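Long-range contacts in aminoglycoside N(3)-acetyltransferase, AAC(3)-IVa (Escherichia coli, PDB 6MN3), which transfers an acetyl group from acetyl-CoA to the N3 amine of 2-deoxystreptamine antibiotics and so probably confers resistance to gentamicin, tobramycin and apramycin: residues 64-69 with 76-81; 68-73 with 169-174. All coordinates share one frame; numbering follows the deposited sequence.

Contact 1. Residues 64-69 with 76-81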
ATOM      1  N   SER A  64       0.096  -2.566   7.263  1.00 51.17           N
ATOM      2  CA  SER A  64       0.540  -2.964   8.592  1.00 52.00           C
ATOM      3  C   SER A  64       0.246  -4.431   8.875  1.00 56.52           C
ATOM      4  O   SER A  64      -0.160  -4.780   9.987  1.00 60.72           O
ATOM      5  CB  SER A  64      -0.129  -2.081   9.650  1.00 52.24           C
ATOM      6  OG  SER A  64       0.545  -2.162  10.892  1.00 62.08           O
ATOM      7  N   TRP A  65       0.449  -5.299   7.886  1.00 57.04           N
ATOM      8  CA  TRP A  65       0.180  -6.716   8.068  1.00 61.18           C
ATOM      9  C   TRP A  65       1.445  -7.458   8.498  1.00 62.94           C
ATOM     10  O   TRP A  65       2.563  -6.949   8.400  1.00 60.65           O
ATOM     11  CB  TRP A  65      -0.401  -7.327   6.793  1.00 60.28           C
ATOM     12  CG  TRP A  65       0.410  -7.092   5.561  1.00 59.23           C
ATOM     13  CD1 TRP A  65       1.583  -7.701   5.221  1.00 54.86           C
ATOM     14  CD2 TRP A  65       0.098  -6.192   4.492  1.00 55.49           C
ATOM     15  NE1 TRP A  65       2.026  -7.230   4.009  1.00 54.75           N
ATOM     16  CE2 TRP A  65       1.132  -6.303   3.539  1.00 53.25           C
ATOM     17  CE3 TRP A  65      -0.952  -5.303   4.249  1.00 52.35           C
ATOM     18  CZ2 TRP A  65       1.145  -5.556   2.365  1.00 48.59           C
ATOM     19  CZ3 TRP A  65      -0.938  -4.562   3.082  1.00 46.40           C
ATOM     20  CH2 TRP A  65       0.104  -4.693   2.154  1.00 48.32           C
ATOM     21  N   SER A  66       1.249  -8.689   8.975  1.00 63.33           N
ATOM     22  CA  SER A  66       2.317  -9.473   9.586  1.00 71.03           C
ATOM     23  C   SER A  66       3.001 -10.416   8.605  1.00 78.96           C
ATOM     24  O   SER A  66       4.220 -10.608   8.684  1.00 79.91           O
ATOM     25  CB  SER A  66       1.765 -10.283  10.760  1.00 72.10           C
ATOM     26  OG  SER A  66       1.521  -9.457  11.882  1.00 71.95           O
ATOM     27  N   GLY A  67       2.243 -11.022   7.693  1.00 78.74           N
ATOM     28  CA  GLY A  67       2.784 -12.012   6.789  1.00 81.35           C
ATOM     29  C   GLY A  67       2.907 -13.405   7.365  1.00 84.24           C
ATOM     30  O   GLY A  67       3.180 -14.346   6.610  1.00 90.41           O
ATOM     31  N   LEU A  68       2.718 -13.573   8.672  1.00 84.88           N
ATOM     32  CA  LEU A  68       2.787 -14.886   9.303  1.00 90.70           C
ATOM     33  C   LEU A  68       1.428 -15.565   9.180  1.00 97.96           C
ATOM     34  O   LEU A  68       0.478 -15.196   9.878  1.00 96.39           O
ATOM     35  CB  LEU A  68       3.205 -14.756  10.766  1.00 89.49           C
ATOM     36  CG  LEU A  68       4.416 -13.866  11.056  1.00 85.20           C
ATOM     37  CD1 LEU A  68       4.412 -13.421  12.510  1.00 86.23           C
ATOM     38  CD2 LEU A  68       5.711 -14.589  10.715  1.00 83.89           C
ATOM     39  N   ASP A  69       1.333 -16.556   8.294  1.00103.35           N
ATOM     40  CA  ASP A  69       0.083 -17.272   8.077  1.00105.04           C
ATOM     41  C   ASP A  69      -0.247 -18.255   9.193  1.00113.01           C
ATOM     42  O   ASP A  69      -1.391 -18.714   9.272  1.00114.30           O
ATOM     43  CB  ASP A  69       0.128 -18.021   6.742  1.00103.66           C
ATOM     44  CG  ASP A  69       0.415 -17.106   5.566  1.00102.64           C
ATOM     45  OD1 ASP A  69       0.423 -15.871   5.756  1.00 99.88           O
ATOM     46  OD2 ASP A  69       0.629 -17.625   4.451  1.00103.50           O
ATOM     47  N   ALA A  76      -2.032  -4.858  18.826  1.00 69.02           N
ATOM     48  CA  ALA A  76      -1.246  -4.180  19.845  1.00 72.08           C
ATOM     49  C   ALA A  76       0.201  -4.646  19.921  1.00 72.07           C
ATOM     50  O   ALA A  76       1.045  -3.898  20.425  1.00 71.18           O
ATOM     51  CB  ALA A  76      -1.898  -4.360  21.222  1.00 72.40           C
ATOM     52  N   THR A  77       0.512  -5.854  19.446  1.00 71.06           N
ATOM     53  CA  THR A  77       1.864  -6.383  19.591  1.00 72.10           C
ATOM     54  C   THR A  77       2.422  -6.915  18.276  1.00 70.88           C
ATOM     55  O   THR A  77       3.634  -6.844  18.044  1.00 70.12           O
ATOM     56  CB  THR A  77       1.905  -7.494  20.648  1.00 79.01           C
ATOM     57  OG1 THR A  77       1.097  -8.599  20.221  1.00 78.95           O
ATOM     58  CG2 THR A  77       1.400  -6.985  21.993  1.00 78.25           C
ATOM     59  N   SER A  78       1.558  -7.452  17.419  1.00 70.89           N
ATOM     60  CA  SER A  78       2.002  -8.104  16.191  1.00 70.34           C
ATOM     61  C   SER A  78       2.773  -7.124  15.314  1.00 71.44           C
ATOM     62  O   SER A  78       2.202  -6.114  14.875  1.00 70.84           O
ATOM     63  CB  SER A  78       0.814  -8.675  15.420  1.00 70.82           C
ATOM     64  OG  SER A  78       0.279  -9.817  16.069  1.00 79.80           O
ATOM     65  N   PRO A  79       4.051  -7.372  15.040  1.00 69.53           N
ATOM     66  CA  PRO A  79       4.833  -6.428  14.238  1.00 62.92           C
ATOM     67  C   PRO A  79       4.507  -6.529  12.758  1.00 69.26           C
ATOM     68  O   PRO A  79       4.088  -7.572  12.250  1.00 62.80           O
ATOM     69  CB  PRO A  79       6.285  -6.851  14.506  1.00 64.48           C
ATOM     70  CG  PRO A  79       6.222  -7.871  15.621  1.00 68.75           C
ATOM     71  CD  PRO A  79       4.872  -8.490  15.525  1.00 70.05           C
ATOM     72  N   VAL A  80       4.707  -5.408  12.064  1.00 63.90           N
ATOM     73  CA  VAL A  80       4.566  -5.390  10.616  1.00 60.72           C
ATOM     74  C   VAL A  80       5.674  -6.232   9.992  1.00 58.84           C
ATOM     75  O   VAL A  80       6.798  -6.301  10.507  1.00 57.68           O
ATOM     76  CB  VAL A  80       4.597  -3.943  10.091  1.00 56.70           C
ATOM     77  CG1 VAL A  80       4.251  -3.897   8.619  1.00 58.79           C
ATOM     78  CG2 VAL A  80       3.636  -3.079  10.881  1.00 55.82           C
ATOM     79  N   THR A  81       5.350  -6.895   8.886  1.00 58.77           N
ATOM     80  CA  THR A  81       6.349  -7.690   8.188  1.00 64.85           C
ATOM     81  C   THR A  81       7.528  -6.807   7.786  1.00 66.77           C
ATOM     82  O   THR A  81       7.332  -5.649   7.393  1.00 67.95           O
ATOM     83  CB  THR A  81       5.747  -8.354   6.948  1.00 66.99           C
ATOM     84  OG1 THR A  81       6.799  -8.859   6.117  1.00 69.72           O
ATOM     85  CG2 THR A  81       4.914  -7.356   6.158  1.00 60.62           C
TER

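Contact 2. Residues 68-73 with 169-174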
ATOM      1  N   LEU A  68       2.718 -13.573   8.672  1.00 84.88           N
ATOM      2  CA  LEU A  68       2.787 -14.886   9.303  1.00 90.70           C
ATOM      3  C   LEU A  68       1.428 -15.565   9.180  1.00 97.96           C
ATOM      4  O   LEU A  68       0.478 -15.196   9.878  1.00 96.39           O
ATOM      5  CB  LEU A  68       3.205 -14.756  10.766  1.00 89.49           C
ATOM      6  CG  LEU A  68       4.416 -13.866  11.056  1.00 85.20           C
ATOM      7  CD1 LEU A  68       4.412 -13.421  12.510  1.00 86.23           C
ATOM      8  CD2 LEU A  68       5.711 -14.589  10.715  1.00 83.89           C
ATOM      9  N   ASP A  69       1.333 -16.556   8.294  1.00103.35           N
ATOM     10  CA  ASP A  69       0.083 -17.272   8.077  1.00105.04           C
ATOM     11  C   ASP A  69      -0.247 -18.255   9.193  1.00113.01           C
ATOM     12  O   ASP A  69      -1.391 -18.714   9.272  1.00114.30           O
ATOM     13  CB  ASP A  69       0.128 -18.021   6.742  1.00103.66           C
ATOM     14  CG  ASP A  69       0.415 -17.106   5.566  1.00102.64           C
ATOM     15  OD1 ASP A  69       0.423 -15.871   5.756  1.00 99.88           O
ATOM     16  OD2 ASP A  69       0.629 -17.625   4.451  1.00103.50           O
ATOM     17  N   ASP A  70       0.718 -18.589  10.050  1.00117.66           N
ATOM     18  CA  ASP A  70       0.509 -19.554  11.122  1.00122.15           C
ATOM     19  C   ASP A  70       0.284 -18.906  12.480  1.00119.21           C
ATOM     20  O   ASP A  70      -0.118 -19.601  13.420  1.00118.55           O
ATOM     21  CB  ASP A  70       1.707 -20.510  11.213  1.00123.41           C
ATOM     22  CG  ASP A  70       2.052 -21.142   9.880  1.00121.57           C
ATOM     23  OD1 ASP A  70       1.128 -21.381   9.075  1.00120.49           O
ATOM     24  OD2 ASP A  70       3.251 -21.399   9.637  1.00121.37           O
ATOM     25  N   GLU A  71       0.528 -17.604  12.608  1.00115.12           N
ATOM     26  CA  GLU A  71       0.403 -16.910  13.876  1.00113.85           C
ATOM     27  C   GLU A  71      -0.823 -16.006  13.877  1.00112.02           C
ATOM     28  O   GLU A  71      -1.083 -15.314  12.887  1.00110.64           O
ATOM     29  CB  GLU A  71       1.652 -16.066  14.157  1.00110.41           C
ATOM     30  CG  GLU A  71       1.778 -15.579  15.590  1.00112.00           C
ATOM     31  CD  GLU A  71       3.115 -14.920  15.861  1.00111.76           C
ATOM     32  OE1 GLU A  71       4.072 -15.640  16.218  1.00115.11           O
ATOM     33  OE2 GLU A  71       3.213 -13.684  15.711  1.00107.54           O
ATOM     34  N   PRO A  72      -1.598 -16.000  14.959  1.00110.93           N
ATOM     35  CA  PRO A  72      -2.706 -15.046  15.059  1.00105.82           C
ATOM     36  C   PRO A  72      -2.193 -13.619  15.151  1.00 98.39           C
ATOM     37  O   PRO A  72      -1.077 -13.360  15.609  1.00102.21           O
ATOM     38  CB  PRO A  72      -3.425 -15.466  16.348  1.00109.42           C
ATOM     39  CG  PRO A  72      -2.390 -16.204  17.135  1.00113.49           C
ATOM     40  CD  PRO A  72      -1.533 -16.901  16.122  1.00114.24           C
ATOM     41  N   PHE A  73      -3.024 -12.685  14.701  1.00 93.59           N
ATOM     42  CA  PHE A  73      -2.658 -11.278  14.635  1.00 83.80           C
ATOM     43  C   PHE A  73      -3.265 -10.515  15.804  1.00 80.52           C
ATOM     44  O   PHE A  73      -4.434 -10.712  16.150  1.00 81.57           O
ATOM     45  CB  PHE A  73      -3.120 -10.660  13.315  1.00 74.35           C
ATOM     46  CG  PHE A  73      -2.705  -9.230  13.137  1.00 72.30           C
ATOM     47  CD1 PHE A  73      -3.558  -8.196  13.488  1.00 68.58           C
ATOM     48  CD2 PHE A  73      -1.460  -8.918  12.620  1.00 70.54           C
ATOM     49  CE1 PHE A  73      -3.174  -6.881  13.326  1.00 64.99           C
ATOM     50  CE2 PHE A  73      -1.071  -7.603  12.456  1.00 64.27           C
ATOM     51  CZ  PHE A  73      -1.929  -6.584  12.810  1.00 62.83           C
ATOM     52  N   PRO A 169      -4.451 -20.677  -3.684  1.00 95.97           N
ATOM     53  CA  PRO A 169      -4.912 -20.835  -2.296  1.00 96.63           C
ATOM     54  C   PRO A 169      -3.846 -20.394  -1.300  1.00 97.67           C
ATOM     55  O   PRO A 169      -2.720 -20.896  -1.310  1.00 94.33           O
ATOM     56  CB  PRO A 169      -5.196 -22.339  -2.188  1.00100.61           C
ATOM     57  CG  PRO A 169      -4.281 -22.960  -3.188  1.00101.89           C
ATOM     58  CD  PRO A 169      -4.141 -21.972  -4.317  1.00 98.95           C
ATOM     59  N   ARG A 170      -4.206 -19.443  -0.447  1.00100.15           N
ATOM     60  CA  ARG A 170      -3.403 -19.023   0.693  1.00101.25           C
ATOM     61  C   ARG A 170      -4.168 -19.364   1.972  1.00101.17           C
ATOM     62  O   ARG A 170      -5.222 -20.005   1.933  1.00101.78           O
ATOM     63  CB  ARG A 170      -3.072 -17.531   0.597  1.00 97.75           C
ATOM     64  CG  ARG A 170      -2.281 -17.143  -0.646  1.00 96.16           C
ATOM     65  CD  ARG A 170      -0.811 -17.502  -0.503  1.00 98.71           C
ATOM     66  NE  ARG A 170      -0.296 -18.206  -1.675  1.00 99.94           N
ATOM     67  CZ  ARG A 170       0.368 -17.622  -2.667  1.00 94.71           C
ATOM     68  NH1 ARG A 170       0.601 -16.317  -2.633  1.00 90.08           N
ATOM     69  NH2 ARG A 170       0.800 -18.343  -3.693  1.00 94.73           N
ATOM     70  N   HIS A 171      -3.636 -18.934   3.113  1.00102.02           N
ATOM     71  CA  HIS A 171      -4.294 -19.208   4.383  1.00104.24           C
ATOM     72  C   HIS A 171      -3.786 -18.235   5.436  1.00103.92           C
ATOM     73  O   HIS A 171      -2.788 -17.537   5.241  1.00100.99           O
ATOM     74  CB  HIS A 171      -4.074 -20.660   4.825  1.00106.64           C
ATOM     75  CG  HIS A 171      -2.697 -20.936   5.346  1.00106.33           C
ATOM     76  ND1 HIS A 171      -1.661 -21.341   4.533  1.00106.25           N
ATOM     77  CD2 HIS A 171      -2.188 -20.869   6.599  1.00106.75           C
ATOM     78  CE1 HIS A 171      -0.573 -21.511   5.261  1.00107.53           C
ATOM     79  NE2 HIS A 171      -0.865 -21.230   6.519  1.00107.98           N
ATOM     80  N   CYS A 172      -4.498 -18.202   6.561  1.00106.44           N
ATOM     81  CA  CYS A 172      -4.133 -17.379   7.705  1.00103.93           C
ATOM     82  C   CYS A 172      -4.711 -18.024   8.960  1.00103.82           C
ATOM     83  O   CYS A 172      -5.374 -19.064   8.898  1.00103.36           O
ATOM     84  CB  CYS A 172      -4.620 -15.936   7.530  1.00 97.04           C
ATOM     85  SG  CYS A 172      -6.414 -15.727   7.633  1.00 96.05           S
ATOM     86  N   THR A 173      -4.460 -17.395  10.107  1.00101.68           N
ATOM     87  CA  THR A 173      -4.872 -17.935  11.396  1.00105.60           C
ATOM     88  C   THR A 173      -5.621 -16.870  12.182  1.00107.16           C
ATOM     89  O   THR A 173      -5.129 -15.749  12.342  1.00106.51           O
ATOM     90  CB  THR A 173      -3.663 -18.431  12.198  1.00104.22           C
ATOM     91  OG1 THR A 173      -3.204 -19.672  11.650  1.00106.47           O
ATOM     92  CG2 THR A 173      -4.035 -18.636  13.659  1.00106.89           C
ATOM     93  N   ILE A 174      -6.809 -17.225  12.671  1.00109.27           N
ATOM     94  CA  ILE A 174      -7.610 -16.361  13.526  1.00108.39           C
ATOM     95  C   ILE A 174      -8.040 -17.161  14.750  1.00115.91           C
ATOM     96  O   ILE A 174      -8.241 -18.378  14.681  1.00123.03           O
ATOM     97  CB  ILE A 174      -8.834 -15.778  12.779  1.00102.14           C
ATOM     98  CG1 ILE A 174      -9.461 -14.626  13.571  1.00 97.39           C
ATOM     99  CG2 ILE A 174      -9.863 -16.861  12.482  1.00103.44           C
ATOM    100  CD1 ILE A 174      -8.893 -13.264  13.225  1.00 91.36           C
TER

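Contact 1. Residues 64-69 with 76-81
Ser64 meets Val80 at the start of the contact. Ser64 OG lies 3.2 Å from Val80 CG2, while the other Val80 branch, CG1, lies against Trp65 O and Ser64 CA. The polar partner of that hydroxyl is Arg99, whose NE is hydrogen-bonded to OG. Arg99 also holds the carbonyl of Ser78 through NH1, so one guanidinium group ties both segments.

Trp65 gives the main backbone link. Trp65 O accepts the N-H of Thr81 N at 2.8 Å, in the carbonyl plane and fairly straight (162° at the hydrogen). The CA of Val80 adds a weaker C-H...O contact to the same oxygen. The indole side chain lies beside that of Thr81 and points the same way. Thr81 CG2 approaches the pyrrole part of the ring obliquely, 3.5 Å from Trp65 CD1.

Both segments belong to the long loop between strand 59-63 and helix 86-91, which here folds back on itself without forming a regular sheet. The indole lies near, without touching, a Cys-His-Glu cluster whose geometry is consistent with a catalytic triad.

Ser66 OG donates a hydrogen bond to Pro79 O at 3.2 Å. The torsion sets OG anti to the carbonyl carbon (chi1 -75°), and the hydroxyl sits 34° out of the plane of the Pro79 carbonyl. The backbone O of Ser66 packs against Thr81 CB at 3.2 Å.

Contact 2. Residues 68-73 with 169-174
Asp69 and His171 pack closely. Asp69 CB sits over one face of the His171 ring, 3.8 Å from its centroid, in a CH-pi contact. The Asp69 carboxylate stands nearly perpendicular to the ring, with the planes 80° apart. The imidazole is also held at its edge: His171 NE2 donates to Asp70 OD1 at 3.2 Å, almost straight (177°) and in the ring plane. With chi1 75°, CG of His171 lies between its backbone N and carbonyl carbon. The bond and the Asp69 methylene together probably limit rotation of the ring.

The buried Thr173 forms the other close part. Thr173 OG1 donates to Asp69 O at 3.1 Å, and Cys172 CA makes a C-H...O contact with Asp69 O at 3.4 Å. The loop lies against the side of strand 168-174 that carries His171 and Thr173. Backbone hydrogen bonds of Arg170 with Tyr185 and of Cys172 with Val183 pair this strand with 181-187 in a two-stranded antiparallel sheet.

Asp70, Glu71 and Pro72 lie on the looser, exposed side, from which Asp70 reaches back through OD1. Pro72 CD meets Thr173 CG2 at 3.9 Å, side by side, and the CB of Glu71 points away from the strand.

Contacts 1 and 2 overlap at Leu68 and Asp69, and their centres are about 10 Å apart. Along the sequence, 64-69 leaves strand 59-63 of the mixed sheet, 68-73 follows, and 76-81 leads on to helix 86-91. Strand 168-174 comes nearly ninety residues after 81. Contact 1 therefore joins the loop to itself, and contact 2 joins it to the small antiparallel sheet. Phe73 bridges them: Phe73 CD2 packs 3.1 Å from Ser66 OG. The loop leaves the mixed sheet and packs against the small antiparallel sheet, away from the zinc site.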